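Local coordinates for putative invasin (Yersinia pseudotuberculosis IP 31758, PDB 5N40), which probably mediates attachment of the bacterium to host cells, as an invasin-type adhesin with immunoglobulin-like domains followed by a C-type lectin-like domain, at residues L83-N86 and N91-T94; T9-L14 and S38-V43; E235-S240 and N292-N297; H322-M327 and G344-S349; T199-A202 and D208-N211. The protein carries 1 engineered substitution. All blocks are in the same frame, centred on the assembly; numbering follows the deposited sequence. Where two conformers were deposited one is given.

Interaction 1 of 5, residues L83-N86 and N91-T94; sequences LSVN and NLGT
Val85 and Leu92 meet near the turn of a beta hairpin, strand 79-87 followed by strand 90-102, in the N-terminal immunoglobulin-like domain. The backbone link is one nearly straight hydrogen bond, from Leu92 N to Val85 O at 2.9 Å with an angle of 170° at the hydrogen. Asn86 and Asn91 form the neighbouring antiparallel non-hydrogen-bonded pair, their side chains diverging; polar residues suit this end, where Asn91 is exposed. Gly93 is the centre of an inverse gamma turn, which bends the second strand, and a water fills in for the missing strand bond: it accepts from Val85 N at 3.0 Å and lies 2.8 Å from Leu92 O.

The apolar part is carried by Val85, whose branched side chain suits a strand residue buried against Val48 and Phe50 of strand 48-52 and Leu33 of strand 28-34. Its CG1 lies 4.0 Å from Leu92 CB, and Leu92 also reaches Leu33. Thr94 presents its methyl to Val85 and gives its hydroxyl to a bond with Ser12 O. With chi1 of 52°, Val85 CG1 lies between its own backbone N and carbonyl carbon and meets Thr94 CG2 at 3.5 Å, the side chains crossing at about a right angle.

Interaction 2 of 5, residues T9-L14 and S38-V43; sequences TTNSTL and SNNNPV
Asn11 and Asn40 meet with their side chains crossing obliquely and their amide planes 55° apart, so the two amides are not stacked flat. The contact is instead lopsided. Asn40 OD1 comes up against the aliphatic stem of Asn11, 3.6 Å from Asn11 CB, while the amide of Asn11 runs on past it toward the backbone of the opposite loop. The first torsion of Asn11, -67°, sets its CG opposite the carbonyl carbon and sends the amide across the gap. There Asn11 ND2 is hydrogen-bonded to Asp37 O, just before the segment, and lies 3.5 Å from Ser38 O.

A water completes the bridge by donating to Asn11 O at 2.7 Å and to Asn40 OD1 at 2.9 Å; one carboxamide oxygen thus takes part in a water-mediated link between the loops, beside the direct bond to Asp37 O. Asparagine suits position 40 for a second reason: its backbone has positive phi (65°), a left-handed conformation this residue type adopts more readily than most. Asp37 OD1 accepts from Asn39 N, closing an Asx turn, and from Asn41 N, which holds the loop in shape behind the contact.

The whole is a surface contact at the far end of the N-terminal immunoglobulin-like domain. Segment 9-14 leads into strand 13-22, where Thr13 pairs by backbone with Thr34 of strand 28-34, and segment 38-43 belongs to the connection from that same strand 28-34 to strand 48-52.

Interaction 3 of 5, residues E235-S240 and N292-N297; sequences ETLTAS and NLYPLN
Leu237 and Ala239 point from strand 236-239 toward Tyr294 and Leu293, and the close part of this contact is mostly apolar. Leu237 lies against the outer end of the phenol with both methyls: its CD2 is 3.9 Å from Tyr294 OH and 4.1 Å from Tyr294 CZ, and its CD1 is 4.2 Å from Tyr294 CE2, the side chain crossing the ring at a slant. Beside it, Leu293 CD2 rests 4.0 Å from Ala239 CB. The same methyl comes still closer to the backbone, 3.2 Å from Thr238 O; the leucine's chi1 of -140° lies outside the usual staggered positions, which may reflect strain or uncertain placement of an exposed side chain. A small alanine suits its place, since it lets Leu293 come this near the strand. Leu237 and Ala239 are buried, reaching Leu290 and Ser289 of helix 284-293.

The outer side is looser and wet. Leu293 and Thr238 are exposed, and no direct hydrogen bond joins the segments. A water does so, donating to Thr238 O at 2.6 Å and bonded to Tyr294 OH at 2.8 Å, in the plane of the phenol ring. Tyrosine is apt here because its ring serves the apolar side and its hydroxyl the water.

Laying a helix end over the short hairpin of strands 236-239 and 242-245 is consistent with the C-type lectin-like fold, in which helices flank sheet strands near where the domain's two ends meet.

Interaction 4 of 5, residues H322-M327 and G344-S349; sequences HFYVYM and GNYNVS
Tyr324 and Tyr346 are the two residues that touch, ring against ring. Tyr324 CD2 and Tyr346 CE2 come to 3.7 Å, and Tyr324 CE2 is 4.1 Å from the same Tyr346 CE2; the hydroxyl of Tyr346 follows behind, its OH 4.2 Å from Tyr324 CE2. The ring centroids are 5.2 Å apart with the planes inclined at 65°, so the rings meet slantwise. No hydrogen bond joins the segments. Tyrosine suits such a partly exposed position, offering a broad apolar flank to its partner and a hydroxyl that tolerates water.

In the next shell each ring has a neighbour from its own segment. Tyr326 CE1 lies at the edge of the Tyr324 ring, in its plane. Gly344 CA sits over one face of the Tyr346 ring, 3.5 Å above the plane and offset toward the rim, and having no side chain lets this glycine lie so close. Val310 touches both tyrosines, giving them a common apolar neighbour. Tyr346 also packs on Arg312, whose guanidinium NH2 is hydrogen-bonded to Gly344 O. A chi1 of 47° places Tyr324 CG between its backbone N and carbonyl carbon, which turns the ring toward the other segment.

Strand 321-325 is the common strand of the curled sheet in the C-type lectin-like domain, pairing with 311-313, 315-318 and 332-333. Segment 344-349 follows helix 340-343, which His322 ND1 meets through Asp341 OD2, and runs on to Cys350, disulfide-bonded to Cys279; Tyr346 itself pairs by backbone with Phe270.

Interaction 5 of 5, residues T199-A202 and D208-N211; sequences TLRA and DMEN
Arg201 runs alongside Asn211 and then on past Met209, across a beta hairpin of the central immunoglobulin-like domain. Asn211 OD1 lies tightly against its aliphatic stem, 3.0 Å from both Arg201 CB and Arg201 CG, a close packing contact and not a bond, with the two side chains pointing the same way. CG stands opposite the backbone N (chi1 -176°), and a bend at chi3 (70°) carries the end of the chain over to Met209. CD touches both neighbours. NE is 3.5 Å from Met209 SD, which rides over one face of the guanidinium, off toward its rim, while NH1 meets Met209 CE at 3.7 Å. NH2 ends in a salt bridge with Glu146. A long, flexible arginine suits this place because its stem and flat face pack while its tip finds a charge; the polarisable thioether is a fitting cover.

In the backbone, Arg201 and Asn211 form an antiparallel non-hydrogen-bonded pair, and Ala202 and Glu210 the hydrogen-bonded one: Ala202 N gives to Glu210 O at 2.9 Å, and Glu210 N to Ala202 O at 3.0 Å. Glu210 OE1 turns back to accept from Asn211 N at 2.8 Å.

Strand 197-204 lies between strand 209-217 and strand 142-151, the latter supplying Glu146. The face bearing Ala202 and Glu210 is turned to the other sheet of the domain: Ala202 packs on Val127 of strand 123-131, and Glu210 on Leu108 and Val110 of strand 106-112.

In the fold
The five contacts are spread along an elongated chain. Interactions 1 and 2 share the N-terminal domain and touch where strands 90-102 and 13-22 are neighbours in one sheet; interaction 1 is partly buried, whereas interaction 2 is a polar surface contact carried by amides and water. Interaction 5, in the middle domain, is again a partly buried hairpin, but with both backbone bonds of a regular pair where interaction 1 has one bond and a water. Interactions 3 and 4 lie in the lectin-like domain, their centres about 15 Å apart without touching. Both use tyrosine rings, with leucine, alanine and a water added in 3, which is partly buried, while 4 lies at the surface.

Interaction 1 of 5, residues L83-N86 and N91-T94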
# COMPACT_ATOMS: atom_id res chain seq x y z
N LEU A 83 -23.62 13.42 -26.99
CA LEU A 83 -24.99 13.91 -26.99
C LEU A 83 -25.66 13.54 -28.30
O LEU A 83 -25.08 13.74 -29.37
CB LEU A 83 -25.03 15.42 -26.79
CG LEU A 83 -24.32 15.95 -25.54
CD1 LEU A 83 -24.12 17.46 -25.64
CD2 LEU A 83 -25.12 15.61 -24.32
N SER A 84 -26.89 13.03 -28.22
CA SER A 84 -27.68 12.74 -29.41
C SER A 84 -29.05 13.41 -29.28
O SER A 84 -29.46 13.83 -28.20
CB SER A 84 -27.86 11.23 -29.63
OG SER A 84 -28.72 10.68 -28.66
N VAL A 85 -29.74 13.51 -30.41
CA VAL A 85 -31.02 14.20 -30.48
C VAL A 85 -31.98 13.39 -31.33
O VAL A 85 -31.59 12.81 -32.35
CB VAL A 85 -30.84 15.63 -31.05
CG1 VAL A 85 -30.07 15.59 -32.36
CG2 VAL A 85 -32.18 16.32 -31.23
N ASN A 86 -33.24 13.34 -30.91
CA ASN A 86 -34.29 12.75 -31.73
C ASN A 86 -35.51 13.66 -31.71
O ASN A 86 -35.71 14.45 -30.78
CB ASN A 86 -34.64 11.31 -31.29
CG ASN A 86 -35.09 11.21 -29.85
OD1 ASN A 86 -36.22 11.56 -29.52
ND2 ASN A 86 -34.22 10.69 -28.99
N ASN A 91 -34.23 9.44 -34.63
CA ASN A 91 -32.93 10.08 -34.50
C ASN A 91 -32.74 11.13 -35.57
O ASN A 91 -33.06 10.92 -36.74
CB ASN A 91 -31.80 9.05 -34.61
CG ASN A 91 -30.42 9.70 -34.49
OD1 ASN A 91 -30.03 10.17 -33.42
ND2 ASN A 91 -29.67 9.72 -35.59
N LEU A 92 -32.22 12.29 -35.16
CA LEU A 92 -31.79 13.34 -36.07
C LEU A 92 -30.27 13.26 -36.17
O LEU A 92 -29.56 13.58 -35.21
CB LEU A 92 -32.24 14.71 -35.60
CG LEU A 92 -31.79 15.88 -36.47
CD1 LEU A 92 -32.51 15.85 -37.81
CD2 LEU A 92 -32.01 17.21 -35.75
N GLY A 93 -29.78 12.86 -37.34
CA GLY A 93 -28.37 12.53 -37.50
C GLY A 93 -27.47 13.73 -37.65
O GLY A 93 -26.61 13.76 -38.53
N THR A 94 -27.65 14.73 -36.80
CA THR A 94 -26.72 15.85 -36.79
C THR A 94 -25.44 15.43 -36.07
O THR A 94 -25.41 14.46 -35.31
CB THR A 94 -27.36 17.08 -36.14
OG1 THR A 94 -26.44 18.18 -36.18
CG2 THR A 94 -27.76 16.79 -34.70
O HOH W 1 -28.51 12.39 -32.86

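Interaction 2 of 5, residues T9-L14 and S38-V43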
# COMPACT_ATOMS: atom_id res chain seq x y z
N THR A 9 -29.87 17.58 -41.43
CA THR A 9 -28.82 17.25 -40.47
C THR A 9 -27.58 18.12 -40.65
O THR A 9 -26.73 18.15 -39.76
CB THR A 9 -28.45 15.77 -40.58
OG1 THR A 9 -27.98 15.48 -41.90
CG2 THR A 9 -29.66 14.90 -40.29
N THR A 10 -27.47 18.82 -41.78
CA THR A 10 -26.34 19.71 -42.03
C THR A 10 -26.64 21.16 -41.63
O THR A 10 -25.74 21.86 -41.14
CB THR A 10 -25.93 19.66 -43.50
OG1 THR A 10 -27.07 19.94 -44.33
CG2 THR A 10 -25.38 18.29 -43.86
N ASN A 11 -27.87 21.63 -41.83
CA ASN A 11 -28.21 22.97 -41.38
C ASN A 11 -28.54 23.01 -39.90
O ASN A 11 -28.35 24.05 -39.25
CB ASN A 11 -29.39 23.52 -42.18
CG ASN A 11 -29.05 23.76 -43.64
OD1 ASN A 11 -27.90 24.02 -43.98
ND2 ASN A 11 -30.04 23.66 -44.51
N SER A 12 -29.03 21.91 -39.34
CA SER A 12 -29.24 21.82 -37.91
C SER A 12 -27.91 21.62 -37.19
O SER A 12 -27.00 20.97 -37.71
CB SER A 12 -30.18 20.67 -37.56
OG SER A 12 -31.45 20.85 -38.14
N THR A 13 -27.82 22.17 -35.99
CA THR A 13 -26.61 22.03 -35.18
C THR A 13 -27.01 21.69 -33.75
O THR A 13 -28.06 22.10 -33.26
CB THR A 13 -25.75 23.30 -35.20
OG1 THR A 13 -26.46 24.37 -34.57
CG2 THR A 13 -25.42 23.68 -36.63
N LEU A 14 -26.15 20.90 -33.09
CA LEU A 14 -26.28 20.59 -31.68
C LEU A 14 -24.99 21.03 -31.00
O LEU A 14 -23.90 20.60 -31.40
CB LEU A 14 -26.52 19.09 -31.46
CG LEU A 14 -26.87 18.65 -30.04
CD1 LEU A 14 -28.27 19.14 -29.64
CD2 LEU A 14 -26.77 17.14 -29.90
N SER A 38 -34.14 22.06 -44.94
CA SER A 38 -33.17 22.05 -46.03
C SER A 38 -32.97 23.43 -46.65
O SER A 38 -32.00 23.63 -47.38
CB SER A 38 -33.62 21.07 -47.11
OG SER A 38 -34.88 21.44 -47.62
N ASN A 39 -33.87 24.37 -46.38
CA ASN A 39 -33.74 25.75 -46.83
C ASN A 39 -33.21 26.66 -45.73
O ASN A 39 -33.19 27.89 -45.90
CB ASN A 39 -35.10 26.27 -47.32
CG ASN A 39 -35.56 25.56 -48.57
OD1 ASN A 39 -34.83 25.47 -49.55
ND2 ASN A 39 -36.79 25.04 -48.54
N ASN A 40 -32.78 26.08 -44.61
CA ASN A 40 -32.29 26.78 -43.43
C ASN A 40 -33.36 27.62 -42.75
O ASN A 40 -33.03 28.59 -42.05
CB ASN A 40 -31.07 27.65 -43.75
CG ASN A 40 -30.18 27.86 -42.54
OD1 ASN A 40 -30.06 26.98 -41.68
ND2 ASN A 40 -29.58 29.03 -42.45
N ASN A 41 -34.63 27.27 -42.92
CA ASN A 41 -35.70 27.88 -42.13
C ASN A 41 -35.78 27.20 -40.77
O ASN A 41 -35.59 25.98 -40.67
CB ASN A 41 -37.04 27.74 -42.85
CG ASN A 41 -37.03 28.30 -44.25
OD1 ASN A 41 -37.25 27.57 -45.22
ND2 ASN A 41 -36.77 29.59 -44.37
N PRO A 42 -36.09 27.94 -39.70
CA PRO A 42 -36.32 27.30 -38.40
C PRO A 42 -37.54 26.39 -38.44
O PRO A 42 -38.53 26.69 -39.10
CB PRO A 42 -36.52 28.48 -37.44
CG PRO A 42 -35.99 29.68 -38.16
CD PRO A 42 -36.21 29.41 -39.62
N VAL A 43 -37.47 25.28 -37.72
CA VAL A 43 -38.60 24.36 -37.57
C VAL A 43 -39.09 24.48 -36.13
O VAL A 43 -38.40 24.09 -35.19
CB VAL A 43 -38.21 22.91 -37.90
CG1 VAL A 43 -39.43 22.01 -37.82
CG2 VAL A 43 -37.58 22.85 -39.29
O HOH W 2 -27.55 26.38 -40.43

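Interaction 3 of 5, residues E235-S240 and N292-N297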
# COMPACT_ATOMS: atom_id res chain seq x y z
N GLU A 235 11.83 -11.51 21.92
CA GLU A 235 12.72 -10.99 22.95
C GLU A 235 13.24 -12.11 23.84
O GLU A 235 14.39 -12.07 24.29
CB GLU A 235 11.99 -9.96 23.80
CG GLU A 235 11.59 -8.69 23.07
CD GLU A 235 12.77 -7.80 22.69
OE1 GLU A 235 13.88 -8.00 23.23
OE2 GLU A 235 12.59 -6.90 21.84
N THR A 236 12.38 -13.08 24.15
CA THR A 236 12.73 -14.28 24.88
C THR A 236 12.01 -15.47 24.25
O THR A 236 11.00 -15.31 23.56
CB THR A 236 12.35 -14.19 26.37
OG1 THR A 236 10.92 -14.12 26.50
CG2 THR A 236 12.97 -12.97 27.03
N LEU A 237 12.53 -16.67 24.51
CA LEU A 237 11.85 -17.91 24.20
C LEU A 237 11.92 -18.82 25.42
O LEU A 237 12.86 -18.74 26.21
CB LEU A 237 12.48 -18.62 23.00
CG LEU A 237 12.50 -17.87 21.66
CD1 LEU A 237 13.42 -18.59 20.69
CD2 LEU A 237 11.10 -17.76 21.08
N THR A 238 10.92 -19.67 25.59
CA THR A 238 10.86 -20.56 26.74
C THR A 238 10.74 -22.01 26.29
O THR A 238 9.98 -22.34 25.37
CB THR A 238 9.70 -20.19 27.65
OG1 THR A 238 9.85 -18.82 28.07
CG2 THR A 238 9.66 -21.09 28.88
N ALA A 239 11.49 -22.89 26.96
CA ALA A 239 11.41 -24.32 26.70
C ALA A 239 11.48 -25.04 28.04
O ALA A 239 12.53 -25.06 28.69
CB ALA A 239 12.51 -24.79 25.76
N SER A 240 10.34 -25.60 28.46
CA SER A 240 10.24 -26.45 29.64
C SER A 240 10.87 -25.78 30.87
O SER A 240 11.76 -26.31 31.53
CB SER A 240 10.87 -27.81 29.36
OG SER A 240 10.17 -28.43 28.29
N ASN A 292 14.90 -28.08 19.80
CA ASN A 292 13.87 -29.08 19.51
C ASN A 292 12.48 -28.47 19.44
O ASN A 292 11.60 -29.01 18.77
CB ASN A 292 13.91 -30.18 20.58
CG ASN A 292 15.11 -31.10 20.43
OD1 ASN A 292 15.64 -31.27 19.33
ND2 ASN A 292 15.53 -31.70 21.54
N LEU A 293 12.26 -27.35 20.14
CA LEU A 293 10.99 -26.65 20.04
C LEU A 293 10.84 -25.95 18.70
O LEU A 293 9.75 -25.90 18.13
CB LEU A 293 10.87 -25.65 21.19
CG LEU A 293 9.53 -25.49 21.90
CD1 LEU A 293 9.05 -26.81 22.47
CD2 LEU A 293 9.67 -24.47 23.01
N TYR A 294 11.94 -25.41 18.17
CA TYR A 294 11.96 -24.68 16.90
C TYR A 294 13.04 -25.26 16.00
O TYR A 294 14.08 -24.62 15.76
CB TYR A 294 12.20 -23.19 17.14
CG TYR A 294 11.27 -22.57 18.16
CD1 TYR A 294 9.99 -22.17 17.81
CD2 TYR A 294 11.67 -22.40 19.48
CE1 TYR A 294 9.13 -21.61 18.75
CE2 TYR A 294 10.83 -21.84 20.42
CZ TYR A 294 9.56 -21.45 20.05
OH TYR A 294 8.73 -20.89 21.00
N PRO A 295 12.84 -26.47 15.47
CA PRO A 295 13.92 -27.18 14.79
C PRO A 295 14.07 -26.73 13.34
O PRO A 295 13.31 -25.90 12.84
CB PRO A 295 13.46 -28.64 14.88
CG PRO A 295 11.98 -28.55 14.80
CD PRO A 295 11.59 -27.25 15.48
N LEU A 296 15.08 -27.29 12.66
CA LEU A 296 15.24 -27.09 11.21
C LEU A 296 15.42 -25.61 10.87
O LEU A 296 14.91 -25.12 9.86
CB LEU A 296 14.06 -27.68 10.45
CG LEU A 296 13.58 -29.05 10.92
CD1 LEU A 296 12.34 -29.45 10.17
CD2 LEU A 296 14.67 -30.10 10.77
N ASN A 297 16.17 -24.90 11.72
CA ASN A 297 16.46 -23.47 11.60
C ASN A 297 15.25 -22.59 11.85
O ASN A 297 15.24 -21.40 11.47
CB ASN A 297 17.06 -23.12 10.24
CG ASN A 297 17.90 -21.87 10.30
OD1 ASN A 297 18.53 -21.59 11.32
ND2 ASN A 297 17.91 -21.10 9.21
O HOH W 3 8.69 -20.70 23.77

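Interaction 4 of 5, residues H322-M327 and G344-S349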
# COMPACT_ATOMS: atom_id res chain seq x y z
N HIS A 322 34.27 -25.28 26.63
CA HIS A 322 32.86 -25.54 26.85
C HIS A 322 32.15 -25.76 25.52
O HIS A 322 32.48 -25.14 24.51
CB HIS A 322 32.19 -24.38 27.60
CG HIS A 322 32.69 -24.19 29.00
ND1 HIS A 322 33.94 -23.68 29.28
CD2 HIS A 322 32.11 -24.43 30.19
CE1 HIS A 322 34.10 -23.62 30.59
NE2 HIS A 322 33.00 -24.07 31.17
N PHE A 323 31.16 -26.64 25.55
CA PHE A 323 30.36 -26.91 24.36
C PHE A 323 29.69 -25.63 23.87
O PHE A 323 29.27 -24.79 24.67
CB PHE A 323 29.28 -27.95 24.65
CG PHE A 323 29.81 -29.33 24.90
CD1 PHE A 323 30.27 -30.11 23.85
CD2 PHE A 323 29.82 -29.85 26.18
CE1 PHE A 323 30.75 -31.39 24.08
CE2 PHE A 323 30.30 -31.13 26.41
CZ PHE A 323 30.76 -31.90 25.36
N TYR A 324 29.60 -25.50 22.55
CA TYR A 324 28.73 -24.53 21.91
C TYR A 324 27.71 -25.29 21.07
O TYR A 324 27.91 -26.47 20.75
CB TYR A 324 29.55 -23.54 21.06
CG TYR A 324 30.59 -24.17 20.15
CD1 TYR A 324 30.22 -24.76 18.95
CD2 TYR A 324 31.94 -24.14 20.47
CE1 TYR A 324 31.16 -25.32 18.10
CE2 TYR A 324 32.89 -24.70 19.63
CZ TYR A 324 32.50 -25.28 18.45
OH TYR A 324 33.43 -25.84 17.60
N VAL A 325 26.61 -24.63 20.74
CA VAL A 325 25.50 -25.28 20.06
C VAL A 325 25.17 -24.53 18.77
O VAL A 325 25.05 -23.30 18.77
CB VAL A 325 24.26 -25.36 20.96
CG1 VAL A 325 23.15 -26.15 20.27
CG2 VAL A 325 24.60 -26.00 22.31
N TYR A 326 25.02 -25.29 17.68
CA TYR A 326 24.49 -24.80 16.42
C TYR A 326 22.97 -24.75 16.54
O TYR A 326 22.30 -25.79 16.50
CB TYR A 326 24.89 -25.72 15.27
CG TYR A 326 26.38 -25.84 15.01
CD1 TYR A 326 27.19 -26.55 15.88
CD2 TYR A 326 26.96 -25.28 13.88
CE1 TYR A 326 28.55 -26.69 15.64
CE2 TYR A 326 28.31 -25.41 13.63
CZ TYR A 326 29.10 -26.11 14.51
OH TYR A 326 30.45 -26.24 14.26
N MET A 327 22.40 -23.55 16.69
CA MET A 327 20.97 -23.46 16.90
C MET A 327 20.17 -23.60 15.61
O MET A 327 18.93 -23.57 15.66
CB MET A 327 20.63 -22.15 17.62
CG MET A 327 21.17 -22.10 19.05
SD MET A 327 20.55 -23.45 20.08
CE MET A 327 18.84 -23.01 20.26
N GLY A 344 37.20 -17.75 20.43
CA GLY A 344 35.91 -17.80 19.75
C GLY A 344 35.03 -16.63 20.14
O GLY A 344 34.84 -16.36 21.33
N ASN A 345 34.49 -15.93 19.14
CA ASN A 345 33.52 -14.86 19.35
C ASN A 345 32.18 -15.39 18.87
O ASN A 345 31.88 -15.38 17.67
CB ASN A 345 33.93 -13.59 18.61
CG ASN A 345 35.11 -12.89 19.27
OD1 ASN A 345 35.21 -12.85 20.50
ND2 ASN A 345 36.00 -12.35 18.46
N TYR A 346 31.37 -15.86 19.81
CA TYR A 346 30.16 -16.60 19.53
C TYR A 346 28.96 -15.87 20.10
O TYR A 346 29.08 -14.90 20.85
CB TYR A 346 30.24 -18.02 20.12
CG TYR A 346 31.43 -18.84 19.67
CD1 TYR A 346 32.05 -18.60 18.45
CD2 TYR A 346 31.94 -19.86 20.47
CE1 TYR A 346 33.14 -19.35 18.04
CE2 TYR A 346 33.02 -20.61 20.07
CZ TYR A 346 33.61 -20.36 18.86
OH TYR A 346 34.70 -21.12 18.46
N ASN A 347 27.77 -16.35 19.74
CA ASN A 347 26.54 -15.78 20.26
C ASN A 347 26.33 -16.18 21.71
O ASN A 347 26.76 -17.25 22.16
CB ASN A 347 25.34 -16.26 19.44
CG ASN A 347 25.22 -15.55 18.10
OD1 ASN A 347 25.14 -14.32 18.05
ND2 ASN A 347 25.20 -16.31 17.02
N VAL A 348 25.64 -15.31 22.45
CA VAL A 348 25.22 -15.62 23.81
C VAL A 348 23.73 -15.33 23.94
O VAL A 348 23.28 -14.19 23.76
CB VAL A 348 26.02 -14.82 24.87
CG1 VAL A 348 25.50 -15.13 26.27
CG2 VAL A 348 27.49 -15.16 24.77
N SER A 349 22.96 -16.38 24.24
CA SER A 349 21.59 -16.27 24.71
C SER A 349 21.61 -16.48 26.22
O SER A 349 21.95 -17.56 26.70
CB SER A 349 20.68 -17.28 24.03
OG SER A 349 19.38 -17.26 24.61

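Interaction 5 of 5, residues T199-A202 and D208-N211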
# COMPACT_ATOMS: atom_id res chain seq x y z
N THR A 199 6.46 4.42 2.02
CA THR A 199 5.53 5.52 1.84
C THR A 199 4.71 5.23 0.59
O THR A 199 5.25 5.16 -0.52
CB THR A 199 6.27 6.85 1.70
OG1 THR A 199 7.06 7.09 2.87
CG2 THR A 199 5.27 7.99 1.52
N LEU A 200 3.41 5.04 0.78
CA LEU A 200 2.47 4.85 -0.32
C LEU A 200 1.75 6.16 -0.60
O LEU A 200 1.23 6.80 0.32
CB LEU A 200 1.45 3.77 0.02
CG LEU A 200 1.99 2.33 0.04
CD1 LEU A 200 0.92 1.37 0.52
CD2 LEU A 200 2.47 1.93 -1.36
N ARG A 201 1.70 6.54 -1.87
CA ARG A 201 0.97 7.74 -2.28
C ARG A 201 -0.32 7.34 -3.00
O ARG A 201 -0.28 6.62 -4.00
CB ARG A 201 1.82 8.64 -3.18
CG ARG A 201 1.12 9.93 -3.55
CD ARG A 201 2.12 10.94 -4.04
NE ARG A 201 2.66 10.58 -5.34
CZ ARG A 201 3.56 11.31 -5.98
NH1 ARG A 201 4.02 12.43 -5.43
NH2 ARG A 201 4.01 10.93 -7.16
N ALA A 202 -1.44 7.80 -2.47
CA ALA A 202 -2.73 7.68 -3.14
C ALA A 202 -2.92 8.87 -4.06
O ALA A 202 -2.77 10.01 -3.63
CB ALA A 202 -3.85 7.60 -2.11
N ASP A 208 -4.84 15.09 -7.48
CA ASP A 208 -4.76 15.30 -6.04
C ASP A 208 -4.24 14.04 -5.37
O ASP A 208 -4.59 12.92 -5.76
CB ASP A 208 -6.14 15.68 -5.51
CG ASP A 208 -6.61 17.02 -6.04
OD1 ASP A 208 -5.95 18.03 -5.71
OD2 ASP A 208 -7.60 17.07 -6.82
N MET A 209 -3.37 14.21 -4.37
CA MET A 209 -2.64 13.10 -3.78
C MET A 209 -2.50 13.29 -2.28
O MET A 209 -2.62 14.40 -1.75
CB MET A 209 -1.24 12.96 -4.39
CG MET A 209 -1.20 12.96 -5.90
SD MET A 209 0.48 13.06 -6.54
CE MET A 209 1.05 14.62 -5.90
N GLU A 210 -2.20 12.19 -1.60
CA GLU A 210 -1.87 12.20 -0.18
C GLU A 210 -1.05 10.95 0.12
O GLU A 210 -1.25 9.92 -0.53
CB GLU A 210 -3.12 12.26 0.70
CG GLU A 210 -2.84 12.36 2.19
CD GLU A 210 -1.95 13.53 2.53
OE1 GLU A 210 -0.71 13.40 2.45
OE2 GLU A 210 -2.50 14.61 2.87
N ASN A 211 -0.14 11.06 1.09
CA ASN A 211 0.80 9.99 1.45
C ASN A 211 0.46 9.38 2.80
O ASN A 211 -0.10 10.05 3.68
CB ASN A 211 2.24 10.51 1.53
CG ASN A 211 2.79 10.97 0.21
OD1 ASN A 211 2.39 10.49 -0.85
ND2 ASN A 211 3.74 11.90 0.25